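Local atomic coordinates of ATP-dependent DNA helicase (Mycobacterium smegmatis, PDB entry 5V9X), a protein that uses ATP to move 3'-to-5' along single-stranded DNA and unwind RNA:DNA hybrids, as a member of the Lhr family of bacterial helicases. Residues L205-E210 with R487-F492; S259-V264 with G656-A661; V394-Q399 with Q425-P430; P457-D462 with T494-A499. One frame throughout, in Å; residues are numbered along the deposited sequence.

Contact 1: residues L205-E210 with R487-F492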
loop_
_atom_site.group_PDB
_atom_site.type_symbol
_atom_site.label_atom_id
_atom_site.label_comp_id
_atom_site.label_asym_id
_atom_site.label_seq_id
_atom_site.Cartn_x
_atom_site.Cartn_y
_atom_site.Cartn_z
ATOM N N LEU A 205 -6.645 12.342 2.536
ATOM C CA LEU A 205 -6.369 12.710 3.921
ATOM C C LEU A 205 -5.772 14.110 4.018
ATOM O O LEU A 205 -6.073 14.855 4.959
ATOM C CB LEU A 205 -5.434 11.682 4.558
ATOM C CG LEU A 205 -4.853 11.992 5.942
ATOM C CD1 LEU A 205 -5.950 12.333 6.946
ATOM C CD2 LEU A 205 -4.016 10.815 6.442
ATOM N N ALA A 206 -4.925 14.487 3.055
ATOM C CA ALA A 206 -4.312 15.811 3.083
ATOM C C ALA A 206 -5.366 16.911 3.016
ATOM O O ALA A 206 -5.234 17.948 3.676
ATOM C CB ALA A 206 -3.317 15.953 1.933
ATOM N N LEU A 207 -6.424 16.700 2.230
ATOM C CA LEU A 207 -7.472 17.707 2.118
ATOM C C LEU A 207 -8.392 17.703 3.334
ATOM O O LEU A 207 -8.833 18.769 3.779
ATOM C CB LEU A 207 -8.276 17.492 0.835
ATOM C CG LEU A 207 -7.557 17.860 -0.462
ATOM C CD1 LEU A 207 -8.458 17.621 -1.661
ATOM C CD2 LEU A 207 -7.090 19.307 -0.422
ATOM N N SER A 208 -8.701 16.520 3.874
ATOM C CA SER A 208 -9.492 16.452 5.100
ATOM C C SER A 208 -8.852 17.275 6.210
ATOM O O SER A 208 -9.539 18.020 6.919
ATOM C CB SER A 208 -9.656 14.996 5.543
ATOM O OG SER A 208 -10.509 14.279 4.668
ATOM N N LEU A 209 -7.528 17.165 6.362
ATOM C CA LEU A 209 -6.837 17.902 7.413
ATOM C C LEU A 209 -6.879 19.408 7.175
ATOM O O LEU A 209 -6.949 20.181 8.139
ATOM C CB LEU A 209 -5.392 17.418 7.528
ATOM C CG LEU A 209 -5.209 15.964 7.975
ATOM C CD1 LEU A 209 -3.730 15.596 8.040
ATOM C CD2 LEU A 209 -5.891 15.715 9.317
ATOM N N GLU A 210 -6.834 19.849 5.914
ATOM C CA GLU A 210 -6.950 21.279 5.643
ATOM C C GLU A 210 -8.368 21.773 5.898
ATOM O O GLU A 210 -8.564 22.892 6.387
ATOM C CB GLU A 210 -6.521 21.588 4.209
ATOM C CG GLU A 210 -5.020 21.501 3.968
ATOM C CD GLU A 210 -4.223 22.475 4.825
ATOM O OE1 GLU A 210 -3.078 22.137 5.199
ATOM O OE2 GLU A 210 -4.735 23.577 5.121
ATOM N N ARG A 487 -4.434 24.553 -1.884
ATOM C CA ARG A 487 -3.010 24.750 -2.128
ATOM C C ARG A 487 -2.171 24.621 -0.864
ATOM O O ARG A 487 -0.950 24.459 -0.965
ATOM C CB ARG A 487 -2.759 26.115 -2.765
ATOM C CG ARG A 487 -3.151 26.207 -4.227
ATOM C CD ARG A 487 -2.371 27.313 -4.916
ATOM N NE ARG A 487 -1.391 26.786 -5.864
ATOM C CZ ARG A 487 -0.366 27.484 -6.338
ATOM N NH1 ARG A 487 -0.175 28.736 -5.946
ATOM N NH2 ARG A 487 0.475 26.929 -7.200
ATOM N N ARG A 488 -2.785 24.699 0.320
ATOM C CA ARG A 488 -2.015 24.523 1.547
ATOM C C ARG A 488 -1.630 23.063 1.760
ATOM O O ARG A 488 -0.627 22.778 2.425
ATOM C CB ARG A 488 -2.795 25.061 2.748
ATOM C CG ARG A 488 -2.666 26.565 2.930
ATOM C CD ARG A 488 -3.236 27.037 4.260
ATOM N NE ARG A 488 -4.695 27.081 4.258
ATOM C CZ ARG A 488 -5.409 28.159 3.949
ATOM N NH1 ARG A 488 -4.798 29.287 3.614
ATOM N NH2 ARG A 488 -6.733 28.109 3.974
ATOM N N SER A 489 -2.400 22.134 1.201
ATOM C CA SER A 489 -2.033 20.729 1.253
ATOM C C SER A 489 -0.805 20.470 0.379
ATOM O O SER A 489 -0.390 21.305 -0.430
ATOM C CB SER A 489 -3.200 19.853 0.802
ATOM O OG SER A 489 -3.517 20.086 -0.561
ATOM N N ALA A 490 -0.224 19.290 0.549
ATOM C CA ALA A 490 0.966 18.899 -0.199
ATOM C C ALA A 490 0.667 18.497 -1.646
ATOM O O ALA A 490 1.380 18.946 -2.553
ATOM C CB ALA A 490 1.695 17.763 0.522
ATOM N N PRO A 491 -0.347 17.662 -1.922
ATOM C CA PRO A 491 -0.547 17.204 -3.309
ATOM C C PRO A 491 -1.028 18.287 -4.260
ATOM O O PRO A 491 -1.063 18.043 -5.472
ATOM C CB PRO A 491 -1.602 16.096 -3.173
ATOM C CG PRO A 491 -1.650 15.764 -1.724
ATOM C CD PRO A 491 -1.333 17.037 -1.023
ATOM N N PHE A 492 -1.402 19.465 -3.759
ATOM C CA PHE A 492 -1.929 20.531 -4.604
ATOM C C PHE A 492 -1.150 21.831 -4.442
ATOM O O PHE A 492 -1.661 22.903 -4.784
ATOM C CB PHE A 492 -3.411 20.758 -4.307
ATOM C CG PHE A 492 -4.269 19.542 -4.530
ATOM C CD1 PHE A 492 -4.782 19.259 -5.785
ATOM C CD2 PHE A 492 -4.565 18.685 -3.484
ATOM C CE1 PHE A 492 -5.572 18.145 -5.993
ATOM C CE2 PHE A 492 -5.354 17.567 -3.684
ATOM C CZ PHE A 492 -5.859 17.299 -4.941
#

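Contact 2: residues S259-V264 with G656-A661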
loop_
_atom_site.group_PDB
_atom_site.type_symbol
_atom_site.label_atom_id
_atom_site.label_comp_id
_atom_site.label_asym_id
_atom_site.label_seq_id
_atom_site.Cartn_x
_atom_site.Cartn_y
_atom_site.Cartn_z
ATOM N N SER A 259 14.859 -15.084 7.995
ATOM C CA SER A 259 15.111 -16.437 7.525
ATOM C C SER A 259 14.237 -16.718 6.311
ATOM O O SER A 259 13.073 -16.309 6.271
ATOM C CB SER A 259 14.832 -17.459 8.633
ATOM O OG SER A 259 14.806 -18.777 8.120
ATOM N N VAL A 260 14.807 -17.410 5.327
ATOM C CA VAL A 260 14.095 -17.824 4.121
ATOM C C VAL A 260 14.136 -19.343 4.077
ATOM O O VAL A 260 15.186 -19.935 3.796
ATOM C CB VAL A 260 14.702 -17.219 2.848
ATOM C CG1 VAL A 260 13.985 -17.747 1.617
ATOM C CG2 VAL A 260 14.629 -15.705 2.892
ATOM N N GLN A 261 12.999 -19.977 4.351
ATOM C CA GLN A 261 12.912 -21.426 4.468
ATOM C C GLN A 261 12.209 -22.010 3.249
ATOM O O GLN A 261 11.136 -21.539 2.856
ATOM C CB GLN A 261 12.179 -21.821 5.754
ATOM C CG GLN A 261 12.873 -21.327 7.021
ATOM C CD GLN A 261 12.176 -21.766 8.299
ATOM O OE1 GLN A 261 11.239 -22.564 8.269
ATOM N NE2 GLN A 261 12.637 -21.244 9.432
ATOM N N VAL A 262 12.826 -23.029 2.653
ATOM C CA VAL A 262 12.247 -23.782 1.543
ATOM C C VAL A 262 12.166 -25.248 1.957
ATOM O O VAL A 262 13.201 -25.922 2.061
ATOM C CB VAL A 262 13.068 -23.608 0.255
ATOM C CG1 VAL A 262 12.599 -24.589 -0.807
ATOM C CG2 VAL A 262 12.957 -22.181 -0.251
ATOM N N PRO A 263 10.967 -25.783 2.205
ATOM C CA PRO A 263 10.871 -27.128 2.797
ATOM C C PRO A 263 11.217 -28.264 1.844
ATOM O O PRO A 263 11.487 -29.375 2.319
ATOM C CB PRO A 263 9.402 -27.215 3.243
ATOM C CG PRO A 263 8.891 -25.797 3.221
ATOM C CD PRO A 263 9.658 -25.115 2.138
ATOM N N VAL A 264 11.220 -28.038 0.534
ATOM C CA VAL A 264 11.415 -29.125 -0.425
ATOM C C VAL A 264 12.833 -29.077 -0.990
ATOM O O VAL A 264 13.427 -27.994 -1.082
ATOM C CB VAL A 264 10.368 -29.067 -1.551
ATOM C CG1 VAL A 264 8.969 -29.220 -0.981
ATOM C CG2 VAL A 264 10.481 -27.768 -2.316
ATOM N N GLY A 656 19.769 -15.878 6.317
ATOM C CA GLY A 656 18.947 -16.805 7.066
ATOM C C GLY A 656 18.373 -17.941 6.257
ATOM O O GLY A 656 17.377 -18.539 6.678
ATOM N N PHE A 657 18.960 -18.251 5.101
ATOM C CA PHE A 657 18.512 -19.382 4.294
ATOM C C PHE A 657 18.493 -20.657 5.126
ATOM O O PHE A 657 19.448 -20.956 5.848
ATOM C CB PHE A 657 19.431 -19.559 3.081
ATOM C CG PHE A 657 19.088 -18.671 1.913
ATOM C CD1 PHE A 657 18.695 -17.356 2.109
ATOM C CD2 PHE A 657 19.182 -19.150 0.616
ATOM C CE1 PHE A 657 18.386 -16.544 1.033
ATOM C CE2 PHE A 657 18.877 -18.342 -0.462
ATOM C CZ PHE A 657 18.479 -17.039 -0.253
ATOM N N ALA A 658 17.397 -21.406 5.026
ATOM C CA ALA A 658 17.234 -22.614 5.820
ATOM C C ALA A 658 16.443 -23.645 5.029
ATOM O O ALA A 658 15.734 -23.317 4.074
ATOM C CB ALA A 658 16.542 -22.320 7.158
ATOM N N GLY A 659 16.569 -24.901 5.448
ATOM C CA GLY A 659 15.912 -25.999 4.768
ATOM C C GLY A 659 16.675 -26.437 3.538
ATOM O O GLY A 659 17.688 -27.135 3.641
ATOM N N TYR A 660 16.195 -26.030 2.362
ATOM C CA TYR A 660 16.891 -26.271 1.105
ATOM C C TYR A 660 16.931 -25.005 0.259
ATOM O O TYR A 660 16.977 -25.075 -0.972
ATOM C CB TYR A 660 16.244 -27.412 0.322
ATOM C CG TYR A 660 16.181 -28.724 1.067
ATOM C CD1 TYR A 660 17.332 -29.462 1.317
ATOM C CD2 TYR A 660 14.969 -29.235 1.507
ATOM C CE1 TYR A 660 17.275 -30.668 1.992
ATOM C CE2 TYR A 660 14.900 -30.439 2.179
ATOM C CZ TYR A 660 16.055 -31.151 2.419
ATOM O OH TYR A 660 15.989 -32.350 3.092
ATOM N N ALA A 661 16.911 -23.838 0.907
ATOM C CA ALA A 661 16.886 -22.585 0.165
ATOM C C ALA A 661 18.181 -22.356 -0.608
ATOM O O ALA A 661 18.154 -21.768 -1.695
ATOM C CB ALA A 661 16.613 -21.421 1.116
#

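Contact 3: residues V394-Q399 with Q425-P430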
loop_
_atom_site.group_PDB
_atom_site.type_symbol
_atom_site.label_atom_id
_atom_site.label_comp_id
_atom_site.label_asym_id
_atom_site.label_seq_id
_atom_site.Cartn_x
_atom_site.Cartn_y
_atom_site.Cartn_z
ATOM N N VAL A 394 3.326 -12.019 20.625
ATOM C CA VAL A 394 3.769 -12.470 19.310
ATOM C C VAL A 394 5.294 -12.433 19.278
ATOM O O VAL A 394 5.900 -11.362 19.343
ATOM C CB VAL A 394 3.169 -11.612 18.190
ATOM C CG1 VAL A 394 3.669 -12.088 16.834
ATOM C CG2 VAL A 394 1.653 -11.654 18.245
ATOM N N ASP A 395 5.920 -13.609 19.180
ATOM C CA ASP A 395 7.370 -13.697 19.038
ATOM C C ASP A 395 7.773 -14.352 17.721
ATOM O O ASP A 395 8.892 -14.863 17.602
ATOM C CB ASP A 395 7.994 -14.437 20.226
ATOM C CG ASP A 395 7.426 -15.834 20.425
ATOM O OD1 ASP A 395 6.425 -16.184 19.767
ATOM O OD2 ASP A 395 7.990 -16.585 21.251
ATOM N N LEU A 396 6.886 -14.339 16.727
ATOM C CA LEU A 396 7.197 -14.868 15.404
ATOM C C LEU A 396 6.229 -14.273 14.393
ATOM O O LEU A 396 5.020 -14.235 14.639
ATOM C CB LEU A 396 7.107 -16.399 15.378
ATOM C CG LEU A 396 7.429 -17.065 14.036
ATOM C CD1 LEU A 396 8.929 -17.071 13.783
ATOM C CD2 LEU A 396 6.860 -18.475 13.965
ATOM N N VAL A 397 6.763 -13.803 13.269
ATOM C CA VAL A 397 5.969 -13.439 12.102
ATOM C C VAL A 397 6.450 -14.284 10.933
ATOM O O VAL A 397 7.656 -14.363 10.671
ATOM C CB VAL A 397 6.074 -11.939 11.767
ATOM C CG1 VAL A 397 5.489 -11.665 10.388
ATOM C CG2 VAL A 397 5.358 -11.104 12.818
ATOM N N ILE A 398 5.513 -14.925 10.244
ATOM C CA ILE A 398 5.807 -15.707 9.051
ATOM C C ILE A 398 5.194 -14.991 7.857
ATOM O O ILE A 398 4.017 -14.610 7.889
ATOM C CB ILE A 398 5.275 -17.143 9.168
ATOM C CG1 ILE A 398 5.940 -17.867 10.340
ATOM C CG2 ILE A 398 5.511 -17.897 7.875
ATOM C CD1 ILE A 398 5.437 -19.277 10.543
ATOM N N GLN A 399 5.992 -14.799 6.810
ATOM C CA GLN A 399 5.552 -14.142 5.586
ATOM C C GLN A 399 5.514 -15.181 4.474
ATOM O O GLN A 399 6.556 -15.708 4.075
ATOM C CB GLN A 399 6.476 -12.981 5.222
ATOM C CG GLN A 399 6.170 -12.346 3.875
ATOM C CD GLN A 399 4.792 -11.721 3.827
ATOM O OE1 GLN A 399 4.358 -11.083 4.786
ATOM N NE2 GLN A 399 4.092 -11.906 2.711
ATOM N N GLN A 425 11.577 -11.783 15.099
ATOM C CA GLN A 425 11.857 -13.038 14.414
ATOM C C GLN A 425 10.938 -13.162 13.203
ATOM O O GLN A 425 9.712 -13.103 13.342
ATOM C CB GLN A 425 11.662 -14.210 15.374
ATOM C CG GLN A 425 12.383 -15.484 14.982
ATOM C CD GLN A 425 12.335 -16.525 16.082
ATOM O OE1 GLN A 425 12.155 -16.197 17.258
ATOM N NE2 GLN A 425 12.490 -17.789 15.706
ATOM N N GLY A 426 11.526 -13.331 12.020
ATOM C CA GLY A 426 10.742 -13.381 10.801
ATOM C C GLY A 426 11.178 -14.439 9.809
ATOM O O GLY A 426 12.354 -14.504 9.438
ATOM N N VAL A 427 10.239 -15.266 9.360
ATOM C CA VAL A 427 10.506 -16.328 8.397
ATOM C C VAL A 427 9.702 -16.047 7.133
ATOM O O VAL A 427 8.510 -15.726 7.208
ATOM C CB VAL A 427 10.158 -17.715 8.970
ATOM C CG1 VAL A 427 10.384 -18.793 7.923
ATOM C CG2 VAL A 427 10.983 -17.996 10.215
ATOM N N LEU A 428 10.355 -16.167 5.981
ATOM C CA LEU A 428 9.717 -15.997 4.681
ATOM C C LEU A 428 9.683 -17.335 3.955
ATOM O O LEU A 428 10.702 -18.029 3.877
ATOM C CB LEU A 428 10.455 -14.958 3.832
ATOM C CG LEU A 428 10.019 -13.491 3.922
ATOM C CD1 LEU A 428 10.388 -12.874 5.263
ATOM C CD2 LEU A 428 10.617 -12.691 2.776
ATOM N N PHE A 429 8.514 -17.693 3.426
ATOM C CA PHE A 429 8.349 -18.918 2.651
ATOM C C PHE A 429 8.112 -18.571 1.189
ATOM O O PHE A 429 7.033 -18.062 0.848
ATOM C CB PHE A 429 7.183 -19.751 3.186
ATOM C CG PHE A 429 7.487 -20.490 4.457
ATOM C CD1 PHE A 429 7.285 -19.890 5.687
ATOM C CD2 PHE A 429 7.960 -21.792 4.422
ATOM C CE1 PHE A 429 7.555 -20.572 6.860
ATOM C CE2 PHE A 429 8.233 -22.478 5.592
ATOM C CZ PHE A 429 8.031 -21.866 6.812
ATOM N N PRO A 430 9.072 -18.808 0.299
ATOM C CA PRO A 430 8.797 -18.648 -1.133
ATOM C C PRO A 430 7.746 -19.641 -1.605
ATOM O O PRO A 430 7.680 -20.780 -1.135
ATOM C CB PRO A 430 10.155 -18.920 -1.789
ATOM C CG PRO A 430 11.156 -18.661 -0.715
ATOM C CD PRO A 430 10.495 -19.077 0.562
#

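Contact 4: residues P457-D462 with T494-A499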
loop_
_atom_site.group_PDB
_atom_site.type_symbol
_atom_site.label_atom_id
_atom_site.label_comp_id
_atom_site.label_asym_id
_atom_site.label_seq_id
_atom_site.Cartn_x
_atom_site.Cartn_y
_atom_site.Cartn_z
ATOM N N PRO A 457 1.684 12.025 -5.097
ATOM C CA PRO A 457 1.016 12.340 -6.365
ATOM C C PRO A 457 0.616 13.806 -6.422
ATOM O O PRO A 457 0.052 14.354 -5.473
ATOM C CB PRO A 457 -0.206 11.416 -6.358
ATOM C CG PRO A 457 0.221 10.252 -5.524
ATOM C CD PRO A 457 1.120 10.824 -4.455
ATOM N N ALA A 458 0.923 14.447 -7.544
ATOM C CA ALA A 458 0.741 15.883 -7.706
ATOM C C ALA A 458 -0.579 16.178 -8.406
ATOM O O ALA A 458 -0.883 15.588 -9.449
ATOM C CB ALA A 458 1.902 16.488 -8.496
ATOM N N ASN A 459 -1.354 17.091 -7.825
ATOM C CA ASN A 459 -2.599 17.582 -8.402
ATOM C C ASN A 459 -3.560 16.477 -8.860
ATOM O O ASN A 459 -3.983 16.460 -10.016
ATOM C CB ASN A 459 -2.297 18.524 -9.561
ATOM C CG ASN A 459 -1.360 19.651 -9.165
ATOM O OD1 ASN A 459 -1.290 20.033 -7.998
ATOM N ND2 ASN A 459 -0.635 20.190 -10.139
ATOM N N PRO A 460 -3.938 15.543 -7.964
ATOM C CA PRO A 460 -4.928 14.529 -8.359
ATOM C C PRO A 460 -6.337 15.100 -8.383
ATOM O O PRO A 460 -7.003 15.185 -7.346
ATOM C CB PRO A 460 -4.764 13.444 -7.287
ATOM C CG PRO A 460 -4.281 14.173 -6.091
ATOM C CD PRO A 460 -3.444 15.318 -6.591
ATOM N N LEU A 461 -6.803 15.478 -9.578
ATOM C CA LEU A 461 -8.017 16.282 -9.696
ATOM C C LEU A 461 -9.261 15.547 -9.212
ATOM O O LEU A 461 -10.204 16.189 -8.731
ATOM C CB LEU A 461 -8.210 16.729 -11.144
ATOM C CG LEU A 461 -7.134 17.645 -11.722
ATOM C CD1 LEU A 461 -7.526 18.098 -13.120
ATOM C CD2 LEU A 461 -6.896 18.840 -10.810
ATOM N N ASP A 462 -9.299 14.217 -9.335
ATOM C CA ASP A 462 -10.489 13.488 -8.905
ATOM C C ASP A 462 -10.665 13.565 -7.394
ATOM O O ASP A 462 -11.791 13.708 -6.902
ATOM C CB ASP A 462 -10.428 12.035 -9.379
ATOM C CG ASP A 462 -9.186 11.303 -8.898
ATOM O OD1 ASP A 462 -8.362 11.907 -8.178
ATOM O OD2 ASP A 462 -9.037 10.112 -9.247
ATOM N N THR A 494 1.071 23.083 -6.149
ATOM C CA THR A 494 1.318 23.744 -7.427
ATOM C C THR A 494 0.100 23.702 -8.344
ATOM O O THR A 494 0.241 23.886 -9.557
ATOM C CB THR A 494 2.520 23.121 -8.140
ATOM O OG1 THR A 494 2.163 21.823 -8.632
ATOM C CG2 THR A 494 3.707 22.997 -7.192
ATOM N N LEU A 495 -1.085 23.468 -7.794
ATOM C CA LEU A 495 -2.295 23.334 -8.597
ATOM C C LEU A 495 -2.556 24.605 -9.400
ATOM O O LEU A 495 -2.745 25.678 -8.804
ATOM C CB LEU A 495 -3.490 23.026 -7.698
ATOM C CG LEU A 495 -4.856 22.875 -8.375
ATOM C CD1 LEU A 495 -4.842 21.733 -9.379
ATOM C CD2 LEU A 495 -5.947 22.662 -7.337
ATOM N N PRO A 496 -2.562 24.541 -10.730
ATOM C CA PRO A 496 -2.916 25.727 -11.518
ATOM C C PRO A 496 -4.368 26.111 -11.282
ATOM O O PRO A 496 -5.252 25.255 -11.213
ATOM C CB PRO A 496 -2.678 25.279 -12.966
ATOM C CG PRO A 496 -1.815 24.052 -12.868
ATOM C CD PRO A 496 -2.202 23.397 -11.582
ATOM N N ARG A 497 -4.610 27.419 -11.146
ATOM C CA ARG A 497 -5.978 27.897 -10.971
ATOM C C ARG A 497 -6.862 27.489 -12.142
ATOM O O ARG A 497 -8.074 27.310 -11.971
ATOM C CB ARG A 497 -5.989 29.416 -10.795
ATOM C CG ARG A 497 -7.357 30.001 -10.463
ATOM C CD ARG A 497 -7.953 29.339 -9.229
ATOM N NE ARG A 497 -9.207 29.959 -8.800
ATOM C CZ ARG A 497 -9.295 30.888 -7.852
ATOM N NH1 ARG A 497 -8.201 31.312 -7.235
ATOM N NH2 ARG A 497 -10.475 31.393 -7.521
ATOM N N SER A 498 -6.275 27.329 -13.333
ATOM C CA SER A 498 -7.044 26.861 -14.481
ATOM C C SER A 498 -7.554 25.441 -14.262
ATOM O O SER A 498 -8.714 25.139 -14.563
ATOM C CB SER A 498 -6.192 26.940 -15.748
ATOM O OG SER A 498 -5.024 26.145 -15.625
ATOM N N ALA A 499 -6.701 24.555 -13.736
ATOM C CA ALA A 499 -7.147 23.199 -13.434
ATOM C C ALA A 499 -8.195 23.190 -12.325
ATOM O O ALA A 499 -9.111 22.359 -12.343
ATOM C CB ALA A 499 -5.951 22.327 -13.045
#

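Contact 1: residues L205-E210 with R487-F492
Two flat groups of 487-492 meet the helical segment 205-210: the ring of Phe492, which Leu207 meets obliquely, and the guanidinium of Arg488, which has Glu210 OE2 at its edge, near its plane. On Phe492 the touching atom is CE2, 3.7 Å from Leu207 CD1, and the two side chains cross at about a right angle. Ser489 OG lies at the edge of the same ring; it is hydrogen-bonded to Val486 O and packs on Leu207 CD2. At the other end a long salt bridge of 3.6 Å runs from Glu210 OE2 to Arg488 NE, with carboxylate and guanidinium planes 47° apart. A bend in the glutamate chain at chi2 (-60°) lays its carboxylate against Arg488 CB, while OE1 forms a second salt bridge with Arg222, so the buried acid is shared between two arginines. Beside the Phe492 end Ala206 CB rests on Pro491 CD at 3.7 Å, and between the two ends Glu210 CG packs on Ser489 CB. The contact thus joins helix 200-213 of the DEAD/DEAH box region to the end of helix 479-488 and the turn after it. Helix 461-471 packs on Leu207 and Phe492, and helix 167-174 lies against Leu205, Ser208 and Leu209.

Contact 2: residues S259-V264 with G656-A661
Strands 259-262 and 657-659 run parallel, their axes 4.6 Å apart at an angle of 30°, and four backbone hydrogen bonds join the two segments. This pairing adds 657-659 as an outermost strand to the parallel sheet of the second RecA-like domain. Gly656 O receives two donors: Val260 N, from well above the carbonyl plane, and Ser259 OG, in that plane at 3.0 Å. The serine hydroxyl swings there because OG stands trans to the backbone nitrogen (chi1 168°). Gly656 itself, at positive phi, closes the preceding helix in a Schellman motif. Farther along, Ala658 N binds Val260 O at 2.9 Å and Ala658 O accepts from Val262 N.

Gln261 CG lies 3.8 Å from Ala658 CB on one face of the sheet. On the other, Val260 CB meets the Phe657 ring obliquely through CD1 at 4.1 Å, and Val260 and Phe657 both pack on helix 433-448. Val262 CG2 reaches Ala661 CB, at the start of helix 661-676. Just before that helix, Tyr660 holds the N-cap position and its amide binds Val262 O. Asn664 ND2 links the two segments by hydrogen bonds to Tyr660 O and Val264 O. The tyrosine ring turns its edge to Pro263 O, which lies near the ring plane, 3.6 Å from Tyr660 CE2.

Contact 3: residues V394-Q399 with Q425-P430
Gln399 N and Val427 O make the shortest hydrogen bond between these parallel strands, 2.7 Å long and nearly straight at 171°. Three more complete the ladder: Val397 N to Gln425 O at 3.0 Å, Val427 N to Val397 O, and Phe429 N to Gln399 O at 2.9 Å. CA-H...O contacts run beside them, among them Gly426 CA to Val397 O. Val397, Gln399 and Val427 therefore each use both amide and carbonyl across this one interface.

The side chains alternate between the two faces. On the face of Ile398 and Val427, Ile398 CG2 touches the edge of the Phe429 ring, near its plane, 3.5 Å from CD1. This methyl stands trans to the isoleucine nitrogen, whereas CG1 lies beside the nitrogen (chi1 -61°) and sits more loosely against Val427 CB. Leu396 CD1 extends the apolar strip, packing on Gln425 CG at 4.0 Å and more distantly on Val427 CG2. On the other face Gln399 CB lies 3.8 Å from Leu428 CG. Beyond CG the glutamine chain bends at chi2 and leads away, its buried amide held by Arg412 through OE1 and by Asn298 and Glu401 O through NE2. Strand 292-296 pairs with 394-399 on its other edge, and strand 256-262 flanks 425-430.

Strand 394-400, helix 406-413 and strand 424-429 form a beta-alpha-beta crossover in the parallel sheet of the second RecA-like domain of a superfamily 2 helicase.

Contact 4: residues P457-D462 with T494-A499
Leu461 and Leu495 form the apolar side of this small contact, with Leu461 CD2 3.8 Å from Leu495 CD1. Their side chains meet at a slant. The reach of Leu495 comes from its first torsion, which sets CG trans to the backbone nitrogen (chi1 179°) and brings CD1 up to Leu461. Ala499, in the first turn of helix 497-508, adds its CB at 4.2 Å from the same Leu461 CD2, so one methyl of Leu461 meets both residues. Asn459 packs against Leu495, its CB 4.1 Å from Leu495 CD1 and its amide over the leucine backbone, and leads to the looser, solvent side, where Thr494 and Pro496 are exposed.

Both segments lead into helices of the winged-helix family region. Pro460 occupies the N-cap position before helix 461-471 and Pro496 the equivalent one before helix 497-508, so the contact brings two helix starts together. Leu461 also packs on Thr503 and Leu495 on Phe500, both of helix 497-508. Helix 822-835 lies against Pro457 and Pro460, and Asp462, the second residue of helix 461-471, makes salt bridges with Lys200 and Arg786.

How the contacts relate
The contacts fall into two pairs on opposite sides of the chain's centre. Contacts 2 and 3, with centres about 12 Å apart, belong to one sheet, in which strand 424-429 pairs with 256-262: Ser259 O lies 2.7 Å from Leu428 N, a probable hydrogen bond. Contacts 1 and 4, centres about 11 Å apart, meet where Pro491 O probably bonds to Asn459 N at 2.6 Å. Between the pairs the centres are about 37 to 48 Å apart. Contact 3 comes closest of the four to the bound DNA, its nearest atom about 7 Å away, and the side chain of Val397 is about 11 Å from the bound AMP-PNP. The nearest atom of contact 2 is about 9 Å from the DNA.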